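Local coordinates for protein ribokinase (Thermotoga maritima, PDB 1VM7) that probably catalyses the ATP- and magnesium-dependent phosphorylation of D-ribose at O-5, giving D-ribose 5-phosphate, at residues A159-P170 and E179-P189; R70-D78 and A124-I133. All blocks are in the same frame, centred on the assembly; numbering follows the deposited sequence.

Interaction 1. Residues A159-P170 and E179-P189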
loop_
_atom_site.group_PDB
_atom_site.type_symbol
_atom_site.label_atom_id
_atom_site.label_comp_id
_atom_site.label_asym_id
_atom_site.label_seq_id
_atom_site.Cartn_x
_atom_site.Cartn_y
_atom_site.Cartn_z
ATOM N N ALA A 159 -28.857 -13.290 5.197
ATOM C CA ALA A 159 -29.151 -14.465 6.015
ATOM C C ALA A 159 -30.634 -14.523 6.388
ATOM O O ALA A 159 -31.245 -15.607 6.408
ATOM C CB ALA A 159 -28.273 -14.467 7.274
ATOM N N LYS A 160 -31.216 -13.354 6.655
ATOM C CA LYS A 160 -32.654 -13.243 6.919
ATOM C C LYS A 160 -33.500 -13.653 5.718
ATOM O O LYS A 160 -34.461 -14.417 5.858
ATOM C CB LYS A 160 -33.046 -11.807 7.304
ATOM C CG LYS A 160 -32.581 -11.351 8.662
ATOM C CD LYS A 160 -33.221 -10.011 9.047
ATOM C CE LYS A 160 -34.575 -10.217 9.642
ATOM N NZ LYS A 160 -35.293 -8.922 9.828
ATOM N N ARG A 161 -33.175 -13.112 4.551
ATOM C CA ARG A 161 -34.047 -13.296 3.403
ATOM C C ARG A 161 -33.799 -14.583 2.608
ATOM O O ARG A 161 -34.687 -15.029 1.873
ATOM C CB ARG A 161 -33.938 -12.111 2.453
ATOM C CG ARG A 161 -34.391 -10.813 3.042
ATOM C CD ARG A 161 -34.916 -9.945 1.922
ATOM N NE ARG A 161 -34.765 -8.534 2.214
ATOM C CZ ARG A 161 -35.186 -7.567 1.412
ATOM N NH1 ARG A 161 -35.787 -7.862 0.251
ATOM N NH2 ARG A 161 -34.991 -6.300 1.775
ATOM N N PHE A 162 -32.603 -15.159 2.726
ATOM C CA PHE A 162 -32.253 -16.309 1.909
ATOM C C PHE A 162 -33.136 -17.508 2.180
ATOM O O PHE A 162 -33.179 -18.052 3.276
ATOM C CB PHE A 162 -30.788 -16.715 2.066
ATOM C CG PHE A 162 -30.263 -17.532 0.904
ATOM C CD1 PHE A 162 -30.273 -17.013 -0.391
ATOM C CD2 PHE A 162 -29.766 -18.808 1.101
ATOM C CE1 PHE A 162 -29.798 -17.747 -1.447
ATOM C CE2 PHE A 162 -29.285 -19.547 0.049
ATOM C CZ PHE A 162 -29.295 -19.012 -1.224
ATOM N N ASN A 163 -33.864 -17.905 1.149
ATOM C CA ASN A 163 -34.474 -19.221 1.132
ATOM C C ASN A 163 -33.430 -20.172 0.538
ATOM O O ASN A 163 -33.231 -20.239 -0.678
ATOM C CB ASN A 163 -35.781 -19.227 0.347
ATOM C CG ASN A 163 -36.621 -20.443 0.647
ATOM O OD1 ASN A 163 -36.384 -21.139 1.640
ATOM N ND2 ASN A 163 -37.603 -20.717 -0.209
ATOM N N GLY A 164 -32.734 -20.857 1.433
ATOM C CA GLY A 164 -31.700 -21.797 1.084
ATOM C C GLY A 164 -30.806 -22.029 2.282
ATOM O O GLY A 164 -31.112 -21.598 3.393
ATOM N N ILE A 165 -29.704 -22.728 2.055
ATOM C CA ILE A 165 -28.758 -23.026 3.114
ATOM C C ILE A 165 -27.864 -21.807 3.316
ATOM O O ILE A 165 -27.255 -21.305 2.378
ATOM C CB ILE A 165 -27.959 -24.311 2.803
ATOM C CG1 ILE A 165 -28.921 -25.506 2.785
ATOM C CG2 ILE A 165 -26.856 -24.529 3.815
ATOM C CD1 ILE A 165 -28.416 -26.666 1.986
ATOM N N VAL A 166 -27.858 -21.307 4.548
ATOM C CA VAL A 166 -27.108 -20.127 4.931
ATOM C C VAL A 166 -25.931 -20.575 5.805
ATOM O O VAL A 166 -26.130 -21.170 6.882
ATOM C CB VAL A 166 -27.987 -19.102 5.690
ATOM C CG1 VAL A 166 -27.185 -17.837 6.061
ATOM C CG2 VAL A 166 -29.202 -18.731 4.869
ATOM N N ILE A 167 -24.725 -20.302 5.284
ATOM C CA ILE A 167 -23.450 -20.586 5.919
ATOM C C ILE A 167 -22.804 -19.244 6.260
ATOM O O ILE A 167 -22.562 -18.439 5.368
ATOM C CB ILE A 167 -22.510 -21.346 4.969
ATOM C CG1 ILE A 167 -23.147 -22.685 4.560
ATOM C CG2 ILE A 167 -21.156 -21.537 5.635
ATOM C CD1 ILE A 167 -22.563 -23.367 3.316
ATOM N N PHE A 168 -22.552 -19.011 7.555
ATOM C CA PHE A 168 -21.962 -17.754 8.040
ATOM C C PHE A 168 -20.622 -18.019 8.749
ATOM O O PHE A 168 -20.548 -18.731 9.736
ATOM C CB PHE A 168 -22.941 -17.030 8.960
ATOM C CG PHE A 168 -22.369 -15.818 9.631
ATOM C CD1 PHE A 168 -21.815 -14.801 8.898
ATOM C CD2 PHE A 168 -22.394 -15.700 11.022
ATOM C CE1 PHE A 168 -21.296 -13.691 9.519
ATOM C CE2 PHE A 168 -21.885 -14.593 11.645
ATOM C CZ PHE A 168 -21.327 -13.586 10.905
ATOM N N ASP A 169 -19.563 -17.467 8.172
ATOM C CA ASP A 169 -18.228 -17.538 8.716
ATOM C C ASP A 169 -18.027 -16.258 9.538
ATOM O O ASP A 169 -17.937 -15.137 8.998
ATOM C CB ASP A 169 -17.247 -17.633 7.560
ATOM C CG ASP A 169 -15.857 -18.056 7.973
ATOM O OD1 ASP A 169 -15.718 -18.653 9.079
ATOM O OD2 ASP A 169 -14.918 -17.813 7.139
ATOM N N PRO A 170 -18.005 -16.393 10.866
ATOM C CA PRO A 170 -18.018 -15.199 11.702
ATOM C C PRO A 170 -16.608 -14.585 11.791
ATOM O O PRO A 170 -16.020 -14.500 12.855
ATOM C CB PRO A 170 -18.527 -15.735 13.041
ATOM C CG PRO A 170 -17.946 -17.161 13.087
ATOM C CD PRO A 170 -17.960 -17.636 11.668
ATOM N N GLU A 179 -28.938 -11.244 16.192
ATOM C CA GLU A 179 -30.119 -11.528 15.396
ATOM C C GLU A 179 -29.828 -12.525 14.279
ATOM O O GLU A 179 -30.728 -13.256 13.858
ATOM C CB GLU A 179 -30.712 -10.234 14.820
ATOM C CG GLU A 179 -32.081 -10.384 14.161
ATOM C CD GLU A 179 -32.498 -9.155 13.332
ATOM O OE1 GLU A 179 -31.922 -8.046 13.513
ATOM O OE2 GLU A 179 -33.417 -9.304 12.493
ATOM N N ILE A 180 -28.576 -12.558 13.800
ATOM C CA ILE A 180 -28.235 -13.351 12.632
ATOM C C ILE A 180 -28.339 -14.854 12.878
ATOM O O ILE A 180 -28.686 -15.608 11.967
ATOM C CB ILE A 180 -26.804 -12.990 12.079
ATOM C CG1 ILE A 180 -26.624 -13.517 10.662
ATOM C CG2 ILE A 180 -25.684 -13.505 13.006
ATOM C CD1 ILE A 180 -25.604 -12.780 9.913
ATOM N N PHE A 181 -28.085 -15.278 14.106
ATOM C CA PHE A 181 -27.836 -16.692 14.409
ATOM C C PHE A 181 -29.020 -17.609 14.115
ATOM O O PHE A 181 -28.837 -18.709 13.614
ATOM C CB PHE A 181 -27.368 -16.825 15.867
ATOM C CG PHE A 181 -26.068 -16.122 16.142
ATOM C CD1 PHE A 181 -24.899 -16.544 15.523
ATOM C CD2 PHE A 181 -26.005 -15.025 16.985
ATOM C CE1 PHE A 181 -23.691 -15.905 15.754
ATOM C CE2 PHE A 181 -24.801 -14.387 17.222
ATOM C CZ PHE A 181 -23.635 -14.835 16.589
ATOM N N GLN A 182 -30.224 -17.139 14.423
ATOM C CA GLN A 182 -31.456 -17.917 14.220
ATOM C C GLN A 182 -31.713 -18.227 12.735
ATOM O O GLN A 182 -32.421 -19.185 12.408
ATOM C CB GLN A 182 -32.671 -17.165 14.797
ATOM C CG GLN A 182 -33.002 -15.920 13.979
ATOM C CD GLN A 182 -33.855 -14.926 14.701
ATOM O OE1 GLN A 182 -34.998 -15.215 15.016
ATOM N NE2 GLN A 182 -33.316 -13.727 14.937
ATOM N N TYR A 183 -31.131 -17.415 11.852
ATOM C CA TYR A 183 -31.251 -17.595 10.405
ATOM C C TYR A 183 -30.188 -18.505 9.787
ATOM O O TYR A 183 -30.252 -18.793 8.594
ATOM C CB TYR A 183 -31.231 -16.234 9.707
ATOM C CG TYR A 183 -32.348 -15.344 10.177
ATOM C CD1 TYR A 183 -33.682 -15.697 9.948
ATOM C CD2 TYR A 183 -32.087 -14.174 10.865
ATOM C CE1 TYR A 183 -34.731 -14.893 10.394
ATOM C CE2 TYR A 183 -33.117 -13.372 11.312
ATOM C CZ TYR A 183 -34.443 -13.727 11.059
ATOM O OH TYR A 183 -35.474 -12.929 11.524
ATOM N N LEU A 184 -29.250 -18.991 10.598
ATOM C CA LEU A 184 -28.119 -19.764 10.094
ATOM C C LEU A 184 -28.386 -21.251 10.032
ATOM O O LEU A 184 -28.919 -21.834 10.968
ATOM C CB LEU A 184 -26.915 -19.588 11.009
ATOM C CG LEU A 184 -26.397 -18.172 11.220
ATOM C CD1 LEU A 184 -25.057 -18.277 11.874
ATOM C CD2 LEU A 184 -26.352 -17.356 9.898
ATOM N N ASP A 185 -27.958 -21.864 8.938
ATOM C CA ASP A 185 -27.903 -23.319 8.824
ATOM C C ASP A 185 -26.532 -23.829 9.287
ATOM O O ASP A 185 -26.423 -24.872 9.907
ATOM C CB ASP A 185 -28.247 -23.738 7.384
ATOM C CG ASP A 185 -29.705 -23.432 7.040
ATOM O OD1 ASP A 185 -30.582 -24.165 7.518
ATOM O OD2 ASP A 185 -29.984 -22.439 6.345
ATOM N N TYR A 186 -25.491 -23.062 8.995
ATOM C CA TYR A 186 -24.131 -23.369 9.441
ATOM C C TYR A 186 -23.453 -22.122 9.978
ATOM O O TYR A 186 -23.462 -21.056 9.331
ATOM C CB TYR A 186 -23.277 -23.969 8.301
ATOM C CG TYR A 186 -23.737 -25.331 7.875
ATOM C CD1 TYR A 186 -24.700 -25.479 6.892
ATOM C CD2 TYR A 186 -23.241 -26.476 8.483
ATOM C CE1 TYR A 186 -25.144 -26.713 6.510
ATOM C CE2 TYR A 186 -23.700 -27.726 8.117
ATOM C CZ TYR A 186 -24.646 -27.838 7.117
ATOM O OH TYR A 186 -25.123 -29.079 6.730
ATOM N N LEU A 187 -22.881 -22.256 11.176
ATOM C CA LEU A 187 -21.977 -21.255 11.728
ATOM C C LEU A 187 -20.603 -21.904 11.798
ATOM O O LEU A 187 -20.460 -22.993 12.342
ATOM C CB LEU A 187 -22.433 -20.833 13.131
ATOM C CG LEU A 187 -21.640 -19.706 13.805
ATOM C CD1 LEU A 187 -21.954 -18.399 13.152
ATOM C CD2 LEU A 187 -21.922 -19.638 15.293
ATOM N N THR A 188 -19.589 -21.245 11.259
ATOM C CA THR A 188 -18.282 -21.906 11.060
ATOM C C THR A 188 -17.143 -21.120 11.707
ATOM O O THR A 188 -16.266 -20.638 11.025
ATOM C CB THR A 188 -17.977 -22.102 9.548
ATOM O OG1 THR A 188 -17.778 -20.828 8.918
ATOM C CG2 THR A 188 -19.127 -22.833 8.842
ATOM N N PRO A 189 -17.165 -20.962 13.033
ATOM C CA PRO A 189 -16.098 -20.202 13.660
ATOM C C PRO A 189 -14.834 -21.033 13.771
ATOM O O PRO A 189 -14.924 -22.238 13.869
ATOM C CB PRO A 189 -16.655 -19.933 15.068
ATOM C CG PRO A 189 -17.460 -21.159 15.335
ATOM C CD PRO A 189 -18.106 -21.503 14.031
HETATM O O HOH W 1 -33.371 -7.281 11.009
#
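Strands 165-168 and 186-187 pair in parallel, with I167 beside Y186 and F168 beside L187; F168 N donates to Y186 O (2.9 Å, N-H...O 171°). V166 O accepts from D185 N and Y186 N. D185 OD2 extends the pairing, taking V166 N at 3.0 Å on its anti side. On the face of F168 and L187, F168 carries the packing. Its CG is anti to the backbone N (chi1 173°), placing the ring with I180 CD1 over the centre of one face, 4.2 Å from the centroid. On the other side of the sheet I167 CG1 packs against Y186 CB. K160 CA and CG cover one face of the Y183 ring, with CG 3.4 Å from CE2. K160 NZ forms a salt bridge with E179 OE2 (3.3 Å). With an alanine in place of Y183, the K160 chain would probably lose its ring support and be held mainly by its charged end. At the strand ends T188 OG1 reaches D169 OD1 from above the carboxylate plane; K226, a predicted ATP-binding residue, bridges to D169, and N261 bonds to T188. This parallel pair lies in the central sheet of the PfkB fold, between strands 143-146 and 222-226, with helix 256-269 packed on I167 and Y186.

Interaction 2. Residues R70-D78 and A124-I133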
loop_
_atom_site.group_PDB
_atom_site.type_symbol
_atom_site.label_atom_id
_atom_site.label_comp_id
_atom_site.label_asym_id
_atom_site.label_seq_id
_atom_site.Cartn_x
_atom_site.Cartn_y
_atom_site.Cartn_z
ATOM N N ARG A 70 -21.352 -17.667 -8.157
ATOM C CA ARG A 70 -22.018 -16.385 -8.029
ATOM C C ARG A 70 -21.457 -15.708 -6.786
ATOM O O ARG A 70 -21.432 -16.274 -5.689
ATOM C CB ARG A 70 -23.518 -16.566 -7.937
ATOM C CG ARG A 70 -24.052 -17.246 -9.162
ATOM C CD ARG A 70 -25.509 -17.537 -9.088
ATOM N NE ARG A 70 -25.939 -18.201 -10.319
ATOM C CZ ARG A 70 -27.164 -18.127 -10.836
ATOM N NH1 ARG A 70 -28.122 -17.410 -10.254
ATOM N NH2 ARG A 70 -27.431 -18.784 -11.962
ATOM N N PHE A 71 -20.951 -14.509 -6.975
ATOM C CA PHE A 71 -20.209 -13.853 -5.937
ATOM C C PHE A 71 -20.585 -12.405 -5.987
ATOM O O PHE A 71 -20.142 -11.679 -6.889
ATOM C CB PHE A 71 -18.713 -14.040 -6.165
ATOM C CG PHE A 71 -17.827 -13.305 -5.187
ATOM C CD1 PHE A 71 -18.224 -13.084 -3.847
ATOM C CD2 PHE A 71 -16.552 -12.896 -5.583
ATOM C CE1 PHE A 71 -17.414 -12.440 -2.957
ATOM C CE2 PHE A 71 -15.700 -12.238 -4.669
ATOM C CZ PHE A 71 -16.153 -12.016 -3.349
ATOM N N VAL A 72 -21.479 -12.005 -5.075
ATOM C CA VAL A 72 -21.860 -10.604 -4.958
ATOM C C VAL A 72 -20.807 -9.948 -4.101
ATOM O O VAL A 72 -20.541 -10.357 -2.951
ATOM C CB VAL A 72 -23.294 -10.394 -4.409
ATOM C CG1 VAL A 72 -23.646 -8.901 -4.376
ATOM C CG2 VAL A 72 -24.265 -11.113 -5.320
ATOM N N THR A 73 -20.164 -8.949 -4.701
ATOM C CA THR A 73 -19.032 -8.282 -4.048
ATOM C C THR A 73 -18.904 -6.885 -4.641
ATOM O O THR A 73 -19.282 -6.652 -5.774
ATOM C CB THR A 73 -17.681 -9.054 -4.181
ATOM O OG1 THR A 73 -16.660 -8.391 -3.427
ATOM C CG2 THR A 73 -17.211 -9.118 -5.620
ATOM N N CYS A 74 -18.400 -5.954 -3.846
ATOM C CA CYS A 74 -18.160 -4.619 -4.323
ATOM C C CYS A 74 -16.684 -4.392 -4.539
ATOM O O CYS A 74 -15.877 -4.589 -3.633
ATOM C CB CYS A 74 -18.698 -3.582 -3.345
ATOM S SG CYS A 74 -20.438 -3.244 -3.624
ATOM N N ILE A 75 -16.339 -3.944 -5.743
ATOM C CA ILE A 75 -14.970 -3.590 -6.055
ATOM C C ILE A 75 -14.992 -2.220 -6.683
ATOM O O ILE A 75 -16.042 -1.683 -6.911
ATOM C CB ILE A 75 -14.296 -4.625 -6.974
ATOM C CG1 ILE A 75 -15.058 -4.756 -8.314
ATOM C CG2 ILE A 75 -14.231 -5.978 -6.251
ATOM C CD1 ILE A 75 -14.623 -5.864 -9.134
ATOM N N GLY A 76 -13.824 -1.653 -6.929
ATOM C CA GLY A 76 -13.720 -0.283 -7.406
ATOM C C GLY A 76 -13.728 -0.211 -8.920
ATOM O O GLY A 76 -14.189 -1.127 -9.612
ATOM N N ASN A 77 -13.211 0.891 -9.438
ATOM C CA ASN A 77 -13.025 1.052 -10.889
ATOM C C ASN A 77 -11.556 1.203 -11.248
ATOM O O ASN A 77 -11.215 1.771 -12.283
ATOM C CB ASN A 77 -13.845 2.224 -11.426
ATOM C CG ASN A 77 -15.274 1.844 -11.679
ATOM O OD1 ASN A 77 -15.543 0.943 -12.481
ATOM N ND2 ASN A 77 -16.217 2.521 -10.995
ATOM N N ASP A 78 -10.693 0.649 -10.405
ATOM C CA ASP A 78 -9.276 0.873 -10.522
ATOM C C ASP A 78 -8.568 -0.348 -11.127
ATOM O O ASP A 78 -9.183 -1.376 -11.446
ATOM C CB ASP A 78 -8.696 1.265 -9.155
ATOM C CG ASP A 78 -9.191 0.378 -8.016
ATOM O OD1 ASP A 78 -9.537 -0.817 -8.246
ATOM O OD2 ASP A 78 -9.190 0.894 -6.890
ATOM N N ALA A 124 -14.288 -0.205 -1.294
ATOM C CA ALA A 124 -15.479 -0.666 -1.989
ATOM C C ALA A 124 -16.297 -1.672 -1.174
ATOM O O ALA A 124 -17.510 -1.696 -1.288
ATOM C CB ALA A 124 -15.083 -1.276 -3.337
ATOM N N ASN A 125 -15.650 -2.478 -0.335
ATOM C CA ASN A 125 -16.388 -3.445 0.494
ATOM C C ASN A 125 -17.450 -2.799 1.390
ATOM O O ASN A 125 -18.489 -3.378 1.633
ATOM C CB ASN A 125 -15.436 -4.299 1.330
ATOM C CG ASN A 125 -14.559 -5.195 0.473
ATOM O OD1 ASN A 125 -15.049 -6.026 -0.282
ATOM N ND2 ASN A 125 -13.266 -5.010 0.577
ATOM N N ALA A 126 -17.187 -1.570 1.827
ATOM C CA ALA A 126 -18.091 -0.837 2.693
ATOM C C ALA A 126 -19.333 -0.342 1.948
ATOM O O ALA A 126 -20.288 0.110 2.566
ATOM C CB ALA A 126 -17.338 0.337 3.339
ATOM N N GLU A 127 -19.310 -0.413 0.623
ATOM C CA GLU A 127 -20.414 0.033 -0.177
ATOM C C GLU A 127 -21.414 -1.059 -0.470
ATOM O O GLU A 127 -22.439 -0.790 -1.073
ATOM C CB GLU A 127 -19.881 0.614 -1.475
ATOM C CG GLU A 127 -18.966 1.793 -1.275
ATOM C CD GLU A 127 -19.630 2.962 -0.548
ATOM O OE1 GLU A 127 -20.587 3.594 -1.087
ATOM O OE2 GLU A 127 -19.158 3.275 0.570
ATOM N N LEU A 128 -21.133 -2.276 -0.037
ATOM C CA LEU A 128 -21.992 -3.408 -0.297
ATOM C C LEU A 128 -23.109 -3.415 0.731
ATOM O O LEU A 128 -23.069 -4.141 1.741
ATOM C CB LEU A 128 -21.194 -4.692 -0.279
ATOM C CG LEU A 128 -21.968 -5.980 -0.579
ATOM C CD1 LEU A 128 -23.151 -5.795 -1.568
ATOM C CD2 LEU A 128 -21.010 -7.051 -1.052
ATOM N N LYS A 129 -24.113 -2.606 0.418
ATOM C CA LYS A 129 -25.274 -2.380 1.264
ATOM C C LYS A 129 -26.471 -3.140 0.715
ATOM O O LYS A 129 -26.477 -3.629 -0.441
ATOM C CB LYS A 129 -25.583 -0.880 1.328
ATOM C CG LYS A 129 -24.473 -0.048 2.035
ATOM C CD LYS A 129 -24.512 1.407 1.582
ATOM C CE LYS A 129 -23.310 2.199 2.074
ATOM N NZ LYS A 129 -23.267 2.207 3.549
ATOM N N LYS A 130 -27.499 -3.210 1.551
ATOM C CA LYS A 130 -28.644 -4.070 1.281
ATOM C C LYS A 130 -29.375 -3.648 0.010
ATOM O O LYS A 130 -29.885 -4.509 -0.697
ATOM C CB LYS A 130 -29.519 -4.197 2.543
ATOM C CG LYS A 130 -30.145 -2.906 3.057
ATOM C CD LYS A 130 -30.552 -3.029 4.530
ATOM C CE LYS A 130 -31.725 -2.132 4.847
ATOM N NZ LYS A 130 -31.539 -0.742 4.317
ATOM N N GLU A 131 -29.308 -2.356 -0.315
ATOM C CA GLU A 131 -29.899 -1.780 -1.518
ATOM C C GLU A 131 -29.247 -2.229 -2.829
ATOM O O GLU A 131 -29.835 -2.074 -3.896
ATOM C CB GLU A 131 -29.843 -0.269 -1.393
ATOM C CG GLU A 131 -30.742 0.273 -0.274
ATOM C CD GLU A 131 -30.087 0.234 1.096
ATOM O OE1 GLU A 131 -28.842 0.036 1.163
ATOM O OE2 GLU A 131 -30.813 0.404 2.102
ATOM N N LEU A 132 -28.036 -2.762 -2.759
ATOM C CA LEU A 132 -27.325 -3.243 -3.941
ATOM C C LEU A 132 -27.576 -4.727 -4.251
ATOM O O LEU A 132 -27.213 -5.194 -5.311
ATOM C CB LEU A 132 -25.817 -3.044 -3.741
ATOM C CG LEU A 132 -25.308 -1.610 -3.657
ATOM C CD1 LEU A 132 -23.794 -1.624 -3.780
ATOM C CD2 LEU A 132 -25.908 -0.767 -4.767
ATOM N N ILE A 133 -28.183 -5.454 -3.319
ATOM C CA ILE A 133 -28.412 -6.880 -3.482
ATOM C C ILE A 133 -29.549 -7.105 -4.470
ATOM O O ILE A 133 -30.676 -6.651 -4.258
ATOM C CB ILE A 133 -28.801 -7.596 -2.142
ATOM C CG1 ILE A 133 -27.734 -7.415 -1.045
ATOM C CG2 ILE A 133 -29.046 -9.088 -2.384
ATOM C CD1 ILE A 133 -26.337 -7.870 -1.449
HETATM O O HOH W 2 -17.571 -6.482 -1.018
#
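C74 and V72 on strand 69-75 pack against the loop that follows strand 116-121, in a buried and mainly apolar contact. C74 does most of the touching. Its SG is anti to the carbonyl carbon (chi1 -85°) and rests 3.7 Å from L128 CB, with L132 CD1 equally close to SG. L128, the centre of an inverse gamma turn, points toward the strand, and its CD2 lies 3.8 Å from T73 CA. V72 CG1 meets I133 CD1 at 4.1 Å, the two side chains crossing at a slant. At the other end A124 CB lies 3.5 Å from I75 C. One polar link runs through a water, which accepts from C74 N (3.0 Å) and donates to N125 OD1 (2.7 Å). N125 ND2 bonds to S23 O, so both ends of the amide are held. T73 points away from the loop, and its OG1 bonds to S23 and G21. The N125 side chain is about 5 Å from that of N24, a predicted substrate-binding residue. The contact is characteristic of the PfkB fold: the connection leaving the small sheet runs back alongside a parallel strand of the large sheet, beside the probable sugar site.

How the interactions relate
Both contacts are largely buried and reach the same nine-stranded sheet, with centres about 20 Å apart and nearest atoms about 6 Å apart. Interaction 1 lies partly within that sheet and partly beside it, where the end of helix 152-161 meets 179-183. It joins two neighbouring strands by backbone hydrogen bonds, and its helix-side end becomes polar and charged near the surface. Interaction 2 instead lays a loop alongside one strand by apolar packing, with a single water between the two segments. Each approaches a different part of the probable active site. Interaction 1 nears the predicted ATP-binding K226 and the predicted proton acceptor D258, while interaction 2 lies close to predicted substrate-binding residues.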